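Local coordinates for extracellular solute-binding protein (Conexibacter woesei, PDB 4P98), which probably captures a small solute, perhaps a nucleoside as in PnrA-like relatives, for import by an ABC transporter, at residues Ala202-Ala207 and Pro224-Ser229. Residues are numbered along the deposited sequence; the frame is centred on the assembly and turned at random.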
# COMPACT_ATOMS: atom_id res chain seq x y z
N ALA A 202 -1.00 18.56 17.75
CA ALA A 202 -0.32 17.82 16.69
C ALA A 202 0.31 18.75 15.66
O ALA A 202 -0.33 19.69 15.18
CB ALA A 202 -1.28 16.86 15.99
N GLN A 203 1.58 18.48 15.35
CA GLN A 203 2.33 19.28 14.37
C GLN A 203 2.46 18.56 13.04
O GLN A 203 3.05 19.08 12.10
CB GLN A 203 3.71 19.62 14.94
CG GLN A 203 3.63 20.46 16.21
CD GLN A 203 4.94 20.54 16.98
OE1 GLN A 203 5.60 19.53 17.21
NE2 GLN A 203 5.31 21.73 17.39
N LEU A 204 1.89 17.36 12.97
CA LEU A 204 1.86 16.55 11.77
C LEU A 204 0.71 15.57 11.92
O LEU A 204 0.45 15.05 13.01
CB LEU A 204 3.18 15.77 11.63
CG LEU A 204 3.26 14.61 10.63
CD1 LEU A 204 3.57 15.12 9.24
CD2 LEU A 204 4.33 13.60 11.07
N LEU A 205 0.03 15.29 10.82
CA LEU A 205 -1.11 14.38 10.86
C LEU A 205 -0.88 13.21 9.92
O LEU A 205 -0.67 13.40 8.73
CB LEU A 205 -2.40 15.12 10.49
CG LEU A 205 -2.89 16.08 11.59
CD1 LEU A 205 -3.91 17.10 11.07
CD2 LEU A 205 -3.44 15.32 12.78
N VAL A 206 -0.94 12.00 10.46
CA VAL A 206 -0.72 10.78 9.69
C VAL A 206 -2.03 10.04 9.47
O VAL A 206 -2.73 9.75 10.41
CB VAL A 206 0.26 9.84 10.42
CG1 VAL A 206 0.62 8.66 9.53
CG2 VAL A 206 1.50 10.59 10.84
N ALA A 207 -2.34 9.76 8.21
CA ALA A 207 -3.54 9.00 7.82
C ALA A 207 -3.20 7.54 7.57
O ALA A 207 -2.28 7.23 6.81
CB ALA A 207 -4.13 9.59 6.55
N PRO A 224 1.71 19.68 8.05
CA PRO A 224 1.90 18.71 6.98
C PRO A 224 1.18 17.39 7.27
O PRO A 224 0.83 17.12 8.40
CB PRO A 224 3.43 18.50 6.98
CG PRO A 224 3.81 18.73 8.39
CD PRO A 224 2.93 19.87 8.84
N THR A 225 0.99 16.58 6.23
CA THR A 225 0.47 15.23 6.41
C THR A 225 1.41 14.16 5.84
O THR A 225 2.31 14.44 5.03
CB THR A 225 -0.94 15.05 5.80
OG1 THR A 225 -0.88 15.12 4.37
CG2 THR A 225 -1.91 16.10 6.33
N ILE A 226 1.18 12.93 6.30
CA ILE A 226 1.76 11.71 5.71
C ILE A 226 0.61 10.73 5.47
O ILE A 226 -0.27 10.59 6.32
CB ILE A 226 2.78 11.08 6.68
CG1 ILE A 226 4.01 11.97 6.80
CG2 ILE A 226 3.20 9.68 6.21
CD1 ILE A 226 4.94 11.57 7.92
N GLY A 227 0.60 10.07 4.31
CA GLY A 227 -0.30 8.93 4.09
C GLY A 227 -1.61 9.21 3.40
O GLY A 227 -2.40 8.29 3.17
N VAL A 228 -1.84 10.47 3.03
CA VAL A 228 -3.11 10.86 2.41
C VAL A 228 -3.20 10.36 0.98
O VAL A 228 -2.23 10.38 0.24
CB VAL A 228 -3.32 12.39 2.47
CG1 VAL A 228 -4.61 12.78 1.76
CG2 VAL A 228 -3.33 12.85 3.92
N SER A 229 -4.39 9.89 0.62
CA SER A 229 -4.70 9.41 -0.72
C SER A 229 -4.19 10.34 -1.80
O SER A 229 -4.33 11.57 -1.70
CB SER A 229 -6.22 9.27 -0.88
OG SER A 229 -6.61 9.07 -2.25
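The flat P224 carbonyl is met in two ways: the L205 N-H comes to P224 O in the carbonyl plane, at 3.1 Å from the nitrogen, while L204 CD1 sits over the face of the group, 3.5 Å from the same oxygen. The proline ring continues the contact through CD, 3.4 Å from Q203 O, and CG, 3.7 Å from L204 CD1, with the leucine side chain crossing the proline at about a right angle. The L205 carbonyl receives I226 N at 3.1 Å with the donor tilted 26° from its plane, and T225 CA adds a CA-H...O contact to the same oxygen. At the far end A207 N reaches I226 O at 2.9 Å, almost straight on the carbonyl.

These bonds join two neighbouring parallel strands, 205-207 and 225-226, of a beta-alpha-beta unit linked by helix 212-221, within the five-stranded sheet of one lobe of a two-lobed periplasmic-binding-protein fold. On one face L204, V206 and I226 gather. Although the CB bond of L204 does not point at the other strand, a chi1 of 166°, with CG anti to the backbone N, swings the isobutyl group across to it, bringing CD1 to P224 and CD2 to 3.8 Å from I226 CD1; both leucine and isoleucine also touch helix 125-137. L205 and T225 occupy the other face and rest on L214 of helix 212-221. The T225 chi1 of 68° sets CG2 toward L205 and OG1 away from it, toward N240 OD1, to which it hydrogen-bonds; V228 N uses the same N240 atom, tying the segment to the next strand. Beyond I226 the chain turns at G227, whose positive phi suits glycine, and V228 CG2 settles 4.3 Å from A207 CB.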